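Local coordinates for salivary protein FS50 (Xenopsylla cheopis, PDB 5K6D), which inhibits the host voltage-gated sodium channel Nav1.5 as a disulfide-rich toxin secreted in flea saliva, at residues A[66-69]-A[73-76]; A[6-11]-A[51-56]; A[30-35]-A[58-63]; A[34-37]-A[43-46]. One frame throughout, in Å; residues are numbered along the deposited sequence.

Interaction 1. Residues A[66-69]-A[73-76]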
loop_
_atom_site.group_PDB
_atom_site.type_symbol
_atom_site.label_atom_id
_atom_site.label_comp_id
_atom_site.label_asym_id
_atom_site.label_seq_id
_atom_site.Cartn_x
_atom_site.Cartn_y
_atom_site.Cartn_z
ATOM N N GLN A 66 12.918 3.265 -2.203
ATOM C CA GLN A 66 11.790 3.305 -1.292
ATOM C C GLN A 66 10.555 2.608 -1.861
ATOM O O GLN A 66 9.739 2.078 -1.113
ATOM C CB GLN A 66 11.455 4.753 -0.961
ATOM C CG GLN A 66 10.372 4.929 0.054
ATOM C CD GLN A 66 9.977 6.368 0.196
ATOM O OE1 GLN A 66 9.636 7.031 -0.784
ATOM N NE2 GLN A 66 10.024 6.873 1.418
ATOM N N LYS A 67 10.399 2.632 -3.183
ATOM C CA LYS A 67 9.211 2.075 -3.824
ATOM C C LYS A 67 9.649 1.204 -5.004
ATOM O O LYS A 67 9.393 1.540 -6.159
ATOM C CB LYS A 67 8.269 3.194 -4.283
ATOM C CG LYS A 67 7.896 4.189 -3.184
ATOM C CD LYS A 67 6.825 5.171 -3.644
ATOM C CE LYS A 67 7.161 5.766 -4.999
ATOM N NZ LYS A 67 7.883 7.062 -4.856
ATOM N N PRO A 68 10.320 0.075 -4.714
ATOM C CA PRO A 68 11.062 -0.636 -5.768
ATOM C C PRO A 68 10.221 -1.447 -6.753
ATOM O O PRO A 68 10.657 -1.622 -7.890
ATOM C CB PRO A 68 11.976 -1.576 -4.974
ATOM C CG PRO A 68 11.259 -1.793 -3.693
ATOM C CD PRO A 68 10.603 -0.476 -3.379
ATOM N N ASN A 69 9.057 -1.934 -6.334
ATOM C CA ASN A 69 8.289 -2.875 -7.143
ATOM C C ASN A 69 7.060 -2.214 -7.757
ATOM O O ASN A 69 6.164 -1.791 -7.036
ATOM C CB ASN A 69 7.875 -4.067 -6.276
ATOM C CG ASN A 69 7.287 -5.210 -7.081
ATOM O OD1 ASN A 69 6.720 -5.011 -8.157
ATOM N ND2 ASN A 69 7.419 -6.424 -6.559
ATOM N N CYS A 73 2.075 -1.232 -3.969
ATOM C CA CYS A 73 1.573 0.063 -3.557
ATOM C C CYS A 73 2.257 0.403 -2.240
ATOM O O CYS A 73 2.364 -0.458 -1.377
ATOM C CB CYS A 73 0.057 -0.026 -3.424
ATOM S SG CYS A 73 -0.801 1.297 -2.563
ATOM N N TYR A 74 2.722 1.639 -2.087
ATOM C CA TYR A 74 3.491 2.038 -0.912
ATOM C C TYR A 74 2.747 3.142 -0.178
ATOM O O TYR A 74 2.570 4.250 -0.703
ATOM C CB TYR A 74 4.903 2.471 -1.323
ATOM C CG TYR A 74 5.654 1.332 -1.977
ATOM C CD1 TYR A 74 5.554 1.098 -3.341
ATOM C CD2 TYR A 74 6.444 0.471 -1.219
ATOM C CE1 TYR A 74 6.218 0.037 -3.934
ATOM C CE2 TYR A 74 7.119 -0.583 -1.805
ATOM C CZ TYR A 74 7.007 -0.788 -3.161
ATOM O OH TYR A 74 7.671 -1.833 -3.772
ATOM N N CYS A 75 2.299 2.814 1.034
ATOM C CA CYS A 75 1.425 3.685 1.803
ATOM C C CYS A 75 2.161 4.477 2.863
ATOM O O CYS A 75 2.992 3.938 3.594
ATOM C CB CYS A 75 0.330 2.870 2.486
ATOM S SG CYS A 75 -0.673 1.866 1.387
ATOM N N LYS A 76 1.812 5.751 2.957
ATOM C CA LYS A 76 2.353 6.658 3.951
ATOM C C LYS A 76 1.422 6.759 5.157
ATOM O O LYS A 76 0.199 6.751 5.005
ATOM C CB LYS A 76 2.552 8.035 3.319
ATOM C CG LYS A 76 3.418 8.990 4.117
ATOM C CD LYS A 76 3.637 10.311 3.374
ATOM C CE LYS A 76 3.656 10.132 1.859
ATOM N NZ LYS A 76 4.473 11.190 1.183
#
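Lys67 lies flat over one face of the Tyr74 ring, and this CH-pi contact is the main apolar part of the interface. Lys67 CA stands 3.6 Å from the centroid of the Tyr74 ring and only 12° off the normal, hence almost over its centre. The contact continues along the side chain, with Lys67 CB 3.6 Å from Tyr74 CD1 and Lys67 CG 3.8 Å from Tyr74 CG. Beyond this the lysine bends and its NZ leads away, towards a long, weak ion pair with Asp62. Near the phenol oxygen, Pro68 CD packs obliquely at 3.6 Å from Tyr74 CZ.

One polar bond fixes the far end of the ring. Asn69 N donates to Tyr74 OH at 2.9 Å, with an N-H...O angle of 156°, so the hydroxyl accepts a fairly straight bond from the loop backbone. Asn69 O approaches the ring edge in its plane. The Asn69 side chain is turned elsewhere, its OD1 accepting from Glu71 N.

The tyrosine thus carries the contact, reaching from strand 73-76 to lie against the loop 66-69. That strand is the middle one of the antiparallel sheet, between 26-28 and 57-60. Cys73 points away from the loop, and it and Cys75 are bonded to Cys45 and Cys49 of helix 38-51; through these disulfides the helix is fastened to the same strand that Tyr74 joins to the loop.

Interaction 2. Residues A[6-11]-A[51-56]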
loop_
_atom_site.group_PDB
_atom_site.type_symbol
_atom_site.label_atom_id
_atom_site.label_comp_id
_atom_site.label_asym_id
_atom_site.label_seq_id
_atom_site.Cartn_x
_atom_site.Cartn_y
_atom_site.Cartn_z
ATOM N N GLU A 6 -3.000 -7.220 8.319
ATOM C CA GLU A 6 -2.648 -8.147 7.253
ATOM C C GLU A 6 -3.287 -7.745 5.927
ATOM O O GLU A 6 -2.664 -7.833 4.870
ATOM C CB GLU A 6 -3.086 -9.567 7.589
ATOM C CG GLU A 6 -2.366 -10.197 8.751
ATOM C CD GLU A 6 -2.706 -11.670 8.925
ATOM O OE1 GLU A 6 -3.703 -12.145 8.351
ATOM O OE2 GLU A 6 -1.954 -12.370 9.642
ATOM N N ARG A 7 -4.546 -7.326 5.978
ATOM C CA ARG A 7 -5.236 -6.893 4.770
ATOM C C ARG A 7 -4.488 -5.766 4.080
ATOM O O ARG A 7 -4.373 -5.742 2.857
ATOM C CB ARG A 7 -6.655 -6.459 5.100
ATOM C CG ARG A 7 -7.544 -7.602 5.511
ATOM C CD ARG A 7 -8.904 -7.086 5.897
ATOM N NE ARG A 7 -9.671 -6.594 4.752
ATOM C CZ ARG A 7 -10.143 -5.358 4.616
ATOM N NH1 ARG A 7 -9.912 -4.419 5.536
ATOM N NH2 ARG A 7 -10.863 -5.066 3.544
ATOM N N CYS A 8 -3.968 -4.834 4.869
ATOM C CA CYS A 8 -3.158 -3.764 4.317
ATOM C C CYS A 8 -1.961 -4.316 3.552
ATOM O O CYS A 8 -1.737 -3.947 2.389
ATOM C CB CYS A 8 -2.699 -2.832 5.438
ATOM S SG CYS A 8 -1.385 -1.691 5.008
ATOM N N LEU A 9 -1.203 -5.200 4.197
ATOM C CA LEU A 9 0.078 -5.635 3.657
ATOM C C LEU A 9 -0.052 -6.684 2.558
ATOM O O LEU A 9 0.542 -6.537 1.490
ATOM C CB LEU A 9 0.964 -6.173 4.785
ATOM C CG LEU A 9 1.383 -5.129 5.828
ATOM C CD1 LEU A 9 2.197 -5.769 6.933
ATOM C CD2 LEU A 9 2.180 -3.999 5.184
ATOM N N LYS A 10 -0.797 -7.755 2.813
ATOM C CA LYS A 10 -0.870 -8.824 1.809
ATOM C C LYS A 10 -2.176 -8.808 1.007
ATOM O O LYS A 10 -2.306 -9.550 0.029
ATOM C CB LYS A 10 -0.645 -10.204 2.451
ATOM C CG LYS A 10 -1.687 -10.666 3.445
ATOM C CD LYS A 10 -1.334 -12.063 3.976
ATOM C CE LYS A 10 -2.402 -12.615 4.902
ATOM N NZ LYS A 10 -2.019 -13.968 5.394
ATOM N N GLY A 11 -3.136 -7.977 1.402
ATOM C CA GLY A 11 -4.328 -7.785 0.590
ATOM C C GLY A 11 -5.577 -8.475 1.106
ATOM O O GLY A 11 -6.695 -8.186 0.653
ATOM N N GLY A 51 -8.039 3.683 3.050
ATOM C CA GLY A 51 -9.198 2.945 3.504
ATOM C C GLY A 51 -8.916 1.635 4.200
ATOM O O GLY A 51 -9.741 1.175 4.984
ATOM N N VAL A 52 -7.775 1.022 3.906
ATOM C CA VAL A 52 -7.435 -0.269 4.499
ATOM C C VAL A 52 -6.207 -0.144 5.398
ATOM O O VAL A 52 -6.243 -0.567 6.551
ATOM C CB VAL A 52 -7.223 -1.364 3.411
ATOM C CG1 VAL A 52 -6.864 -2.694 4.053
ATOM C CG2 VAL A 52 -8.490 -1.520 2.550
ATOM N N CYS A 53 -5.138 0.469 4.898
ATOM C CA CYS A 53 -3.962 0.716 5.736
ATOM C C CYS A 53 -4.163 1.859 6.736
ATOM O O CYS A 53 -3.381 1.997 7.666
ATOM C CB CYS A 53 -2.735 1.010 4.865
ATOM S SG CYS A 53 -2.244 -0.346 3.757
ATOM N N LEU A 54 -5.198 2.670 6.532
ATOM C CA LEU A 54 -5.518 3.813 7.393
ATOM C C LEU A 54 -4.355 4.799 7.462
ATOM O O LEU A 54 -4.063 5.391 8.507
ATOM C CB LEU A 54 -5.925 3.340 8.792
ATOM C CG LEU A 54 -7.014 2.260 8.825
ATOM C CD1 LEU A 54 -7.363 1.894 10.260
ATOM C CD2 LEU A 54 -8.256 2.693 8.058
ATOM N N GLY A 55 -3.699 4.983 6.322
ATOM C CA GLY A 55 -2.652 5.974 6.177
ATOM C C GLY A 55 -3.174 7.242 5.524
ATOM O O GLY A 55 -4.389 7.441 5.390
ATOM N N SER A 56 -2.260 8.108 5.108
ATOM C CA SER A 56 -2.635 9.378 4.488
ATOM C C SER A 56 -2.802 9.273 2.975
ATOM O O SER A 56 -3.462 10.105 2.360
ATOM C CB SER A 56 -1.593 10.444 4.810
ATOM O OG SER A 56 -0.319 10.061 4.313
#
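Cys8 and Cys53 are joined by a disulfide whose route can be followed atom by atom from the helix 6-10 side. Cys8 CB already lies 3.8 Å from Cys53 CA, a sign of how closely the two backbones approach. The sulfur is anti to the backbone N (chi1 166°), which carries it off the helix towards the other segment. Cys8 SG then meets Cys53 SG in the 2.0 Å covalent bond, and the torsion about it, chi3 94°, lies close to the 90° preferred by disulfides, with right-handed sense. On the far side, Cys53 SG is set beside its own backbone N, with chi1 -62°.

Val52 packs beside the bridge through one branch. Its CG1 is 3.7 Å from Cys8 N and 4.4 Å from Cys8 CB, so it packs against the start of the cysteine rather than its sulfur. The same methyl lies over one face of the Arg7 guanidinium, 3.8 Å from Arg7 NH1, and touches Arg7 CB at 3.9 Å; the two side chains cross nearly perpendicularly. No hydrogen bond spans the two segments, which leaves the covalent link and van der Waals contact to hold them.

Nearby, Cys8 O accepts from His48 NE2, a separate tie from helix 6-10 to helix 38-51 itself. The buried bridge fastens helix 6-10 to the loop that follows helix 38-51, an addition to the Cys45-Cys73 and Cys49-Cys75 pair that defines the cysteine-stabilised alpha-beta fold.

Interaction 3. Residues A[30-35]-A[58-63]; sequences GQCKGT and GSCGDG
Cys32 points toward Cys60, and its sulfur overlaps nothing else across this contact: Cys32 SG and Cys60 SG are covalently bonded at 2.0 Å. The two halves of the bridge are built alike, each sulfur lying beside its own backbone N and anti to the carbonyl carbon (chi1 -61° for Cys32 and -60° for Cys60). With a left-handed chi3 of -80° between them, the link is compact, so that Cys32 CB comes within 3.6 Å of Cys60 CB. The evidence for a purely covalent tie is that no hydrogen bond crosses the segments and no further residue pair is in contact.

Cys32 occupies a type I beta turn from Gly30 to Lys33, closed by a bond from Lys33 N to Gly30 O at 3.2 Å, and its carbonyl accepts from Lys41 NZ of helix 38-51. Cys60 is the last residue of strand 57-60. Both cysteine side chains also touch Cys45 on that helix, which places this bridge directly beside Cys45-Cys73; Cys32 is buried there, while Cys60 is partly exposed.

A disulfide from the segment before the helix to the strand after it, next to the two that fasten the helix to the last strand, completes the three-bridge core of the cysteine-stabilised alpha-beta fold, as in scorpion toxins that act on ion channels.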
loop_
_atom_site.group_PDB
_atom_site.type_symbol
_atom_site.label_atom_id
_atom_site.label_comp_id
_atom_site.label_asym_id
_atom_site.label_seq_id
_atom_site.Cartn_x
_atom_site.Cartn_y
_atom_site.Cartn_z
ATOM N N GLY A 30 1.064 -6.036 -4.293
ATOM C CA GLY A 30 0.224 -6.390 -5.424
ATOM C C GLY A 30 -0.879 -5.438 -5.837
ATOM O O GLY A 30 -1.544 -5.683 -6.846
ATOM N N GLN A 31 -1.083 -4.342 -5.112
ATOM C CA GLN A 31 -2.246 -3.501 -5.405
ATOM C C GLN A 31 -2.131 -2.796 -6.753
ATOM O O GLN A 31 -3.140 -2.375 -7.313
ATOM C CB GLN A 31 -2.477 -2.461 -4.310
ATOM C CG GLN A 31 -2.783 -3.040 -2.937
ATOM C CD GLN A 31 -4.117 -3.748 -2.883
ATOM O OE1 GLN A 31 -5.069 -3.366 -3.577
ATOM N NE2 GLN A 31 -4.199 -4.793 -2.079
ATOM N N CYS A 32 -0.914 -2.675 -7.283
ATOM C CA CYS A 32 -0.706 -1.994 -8.559
ATOM C C CYS A 32 -0.405 -2.956 -9.710
ATOM O O CYS A 32 0.120 -2.543 -10.746
ATOM C CB CYS A 32 0.418 -0.966 -8.418
ATOM S SG CYS A 32 0.045 0.317 -7.205
ATOM N N LYS A 33 -0.757 -4.226 -9.543
ATOM C CA LYS A 33 -0.534 -5.209 -10.598
ATOM C C LYS A 33 -1.576 -5.083 -11.703
ATOM O O LYS A 33 -2.611 -4.444 -11.532
ATOM C CB LYS A 33 -0.550 -6.628 -10.028
ATOM C CG LYS A 33 -1.929 -7.129 -9.639
ATOM C CD LYS A 33 -1.849 -8.457 -8.901
ATOM C CE LYS A 33 -3.229 -8.910 -8.448
ATOM N NZ LYS A 33 -3.176 -10.177 -7.671
ATOM N N GLY A 34 -1.298 -5.694 -12.844
ATOM C CA GLY A 34 -2.294 -5.785 -13.891
ATOM C C GLY A 34 -2.152 -4.750 -14.984
ATOM O O GLY A 34 -1.145 -4.045 -15.067
ATOM N N THR A 35 -3.178 -4.655 -15.825
ATOM C CA THR A 35 -3.096 -3.872 -17.048
ATOM C C THR A 35 -3.842 -2.539 -17.015
ATOM O O THR A 35 -3.885 -1.839 -18.026
ATOM C CB THR A 35 -3.630 -4.684 -18.240
ATOM O OG1 THR A 35 -4.978 -5.084 -17.974
ATOM C CG2 THR A 35 -2.780 -5.930 -18.460
ATOM N N GLY A 58 -0.945 6.951 -0.772
ATOM C CA GLY A 58 0.144 6.116 -1.227
ATOM C C GLY A 58 0.310 6.179 -2.719
ATOM O O GLY A 58 -0.480 6.823 -3.420
ATOM N N SER A 59 1.349 5.520 -3.211
ATOM C CA SER A 59 1.611 5.494 -4.642
ATOM C C SER A 59 2.224 4.163 -5.052
ATOM O O SER A 59 2.841 3.464 -4.238
ATOM C CB SER A 59 2.527 6.641 -5.048
ATOM O OG SER A 59 3.740 6.542 -4.342
ATOM N N CYS A 60 2.065 3.825 -6.323
ATOM C CA CYS A 60 2.629 2.600 -6.877
ATOM C C CYS A 60 4.146 2.681 -7.004
ATOM O O CYS A 60 4.732 3.771 -7.079
ATOM C CB CYS A 60 2.006 2.301 -8.244
ATOM S SG CYS A 60 0.201 2.064 -8.229
ATOM N N GLY A 61 4.784 1.515 -7.047
ATOM C CA GLY A 61 6.229 1.444 -7.188
ATOM C C GLY A 61 6.746 2.092 -8.455
ATOM O O GLY A 61 6.106 2.048 -9.512
ATOM N N ASP A 62 7.923 2.695 -8.343
ATOM C CA ASP A 62 8.531 3.380 -9.473
ATOM C C ASP A 62 9.979 2.943 -9.688
ATOM O O ASP A 62 10.687 3.508 -10.526
ATOM C CB ASP A 62 8.445 4.898 -9.277
ATOM C CG ASP A 62 9.242 5.392 -8.074
ATOM O OD1 ASP A 62 9.761 4.563 -7.301
ATOM O OD2 ASP A 62 9.342 6.623 -7.896
ATOM N N GLY A 63 10.418 1.934 -8.942
ATOM C CA GLY A 63 11.778 1.433 -9.083
ATOM C C GLY A 63 12.806 2.081 -8.170
ATOM O O GLY A 63 13.965 1.670 -8.132
#

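Interaction 4. Residues A[34-37]-A[43-46]; sequences GTDS and GKCD
Asp36 and Lys44 form a surface salt bridge beside the start of helix 38-51, the helix of the cysteine-stabilised alpha-beta motif. Lys44 NZ donates to Asp36 OD2 at 2.8 Å in a charge-assisted hydrogen bond. The ammonium reaches the anti side of the carboxylate oxygen, 30° out of its plane, while the two side chains cross at about a right angle. The lysine gets there by a bend at chi3 (-91°) in an otherwise extended chain, which also brings Lys44 CE within 3.5 Å of Asp36 OD2.

Helix capping forms a second group. Ser37 is the N-cap residue, and its OG accepts from Lys40 N in the first turn. The salt bridge thus links the residue just ahead of the cap to a lysine farther along the same helix, spanning backbones whose nearest CA atoms, those of Asp36 and Lys44, are 10.1 Å apart. The next residue, Cys45, is buried and bonded to Cys73, whereas Lys44 is exposed.

Solvent supplies the third group. A single water accepts from both segments, bridging them beside the direct bond: it lies 3.0 Å from Asp36 N and, in a weak bond, 3.3 Å from Lys44 NZ.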
loop_
_atom_site.group_PDB
_atom_site.type_symbol
_atom_site.label_atom_id
_atom_site.label_comp_id
_atom_site.label_asym_id
_atom_site.label_seq_id
_atom_site.Cartn_x
_atom_site.Cartn_y
_atom_site.Cartn_z
ATOM N N GLY A 34 -1.298 -5.694 -12.844
ATOM C CA GLY A 34 -2.294 -5.785 -13.891
ATOM C C GLY A 34 -2.152 -4.750 -14.984
ATOM O O GLY A 34 -1.145 -4.045 -15.067
ATOM N N THR A 35 -3.178 -4.655 -15.825
ATOM C CA THR A 35 -3.096 -3.872 -17.048
ATOM C C THR A 35 -3.842 -2.539 -17.015
ATOM O O THR A 35 -3.885 -1.839 -18.026
ATOM C CB THR A 35 -3.630 -4.684 -18.240
ATOM O OG1 THR A 35 -4.978 -5.084 -17.974
ATOM C CG2 THR A 35 -2.780 -5.930 -18.460
ATOM N N ASP A 36 -4.432 -2.182 -15.877
ATOM C CA ASP A 36 -5.127 -0.896 -15.777
ATOM C C ASP A 36 -4.158 0.269 -15.954
ATOM O O ASP A 36 -2.943 0.113 -15.794
ATOM C CB ASP A 36 -5.849 -0.755 -14.434
ATOM C CG ASP A 36 -7.091 -1.624 -14.332
ATOM O OD1 ASP A 36 -7.555 -2.145 -15.366
ATOM O OD2 ASP A 36 -7.603 -1.769 -13.200
ATOM N N SER A 37 -4.699 1.434 -16.297
ATOM C CA SER A 37 -3.885 2.627 -16.496
ATOM C C SER A 37 -3.160 3.011 -15.214
ATOM O O SER A 37 -3.589 2.653 -14.112
ATOM C CB SER A 37 -4.745 3.795 -16.960
ATOM O OG SER A 37 -5.470 4.334 -15.865
ATOM N N GLY A 43 -5.296 5.449 -8.180
ATOM C CA GLY A 43 -6.504 5.588 -7.387
ATOM C C GLY A 43 -6.744 4.378 -6.499
ATOM O O GLY A 43 -7.092 4.510 -5.320
ATOM N N LYS A 44 -6.562 3.188 -7.058
ATOM C CA LYS A 44 -6.709 1.974 -6.264
ATOM C C LYS A 44 -5.727 1.972 -5.102
ATOM O O LYS A 44 -6.079 1.643 -3.971
ATOM C CB LYS A 44 -6.490 0.726 -7.114
ATOM C CG LYS A 44 -7.539 0.502 -8.176
ATOM C CD LYS A 44 -7.448 -0.896 -8.776
ATOM C CE LYS A 44 -6.549 -0.939 -9.996
ATOM N NZ LYS A 44 -6.544 -2.291 -10.635
ATOM N N CYS A 45 -4.485 2.336 -5.385
ATOM C CA CYS A 45 -3.452 2.342 -4.365
ATOM C C CYS A 45 -3.762 3.377 -3.297
ATOM O O CYS A 45 -3.713 3.073 -2.108
ATOM C CB CYS A 45 -2.092 2.601 -5.010
ATOM S SG CYS A 45 -0.737 2.865 -3.852
ATOM N N ASP A 46 -4.105 4.596 -3.700
ATOM C CA ASP A 46 -4.357 5.613 -2.700
ATOM C C ASP A 46 -5.499 5.215 -1.773
ATOM O O ASP A 46 -5.409 5.394 -0.562
ATOM C CB ASP A 46 -4.640 6.962 -3.341
ATOM C CG ASP A 46 -4.443 8.089 -2.365
ATOM O OD1 ASP A 46 -3.277 8.387 -2.021
ATOM O OD2 ASP A 46 -5.448 8.642 -1.902
HETATM O O HOH W 1 -4.720 -3.470 -13.183
#

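In the fold
From the N terminus, helix 6-10 opens interaction 2, which closes on 51-56 and encloses about 40 residues, including all of interaction 4. Interaction 3 begins at 30-35 within that loop but ends at 58-63 beyond it, so 2 and 3 cross. Interaction 4 overlaps the first segment of interaction 3, sharing Gly34 and Thr35, and closes a short loop over the first turns of helix 38-51. Interaction 1 comes last, in series with the others, folding the loop after strand 57-60 back on strand 73-76. There Cys73 meets Cys45 of interaction 4, and the strand pairs with Ser59 of interaction 3, joining helix and sheet.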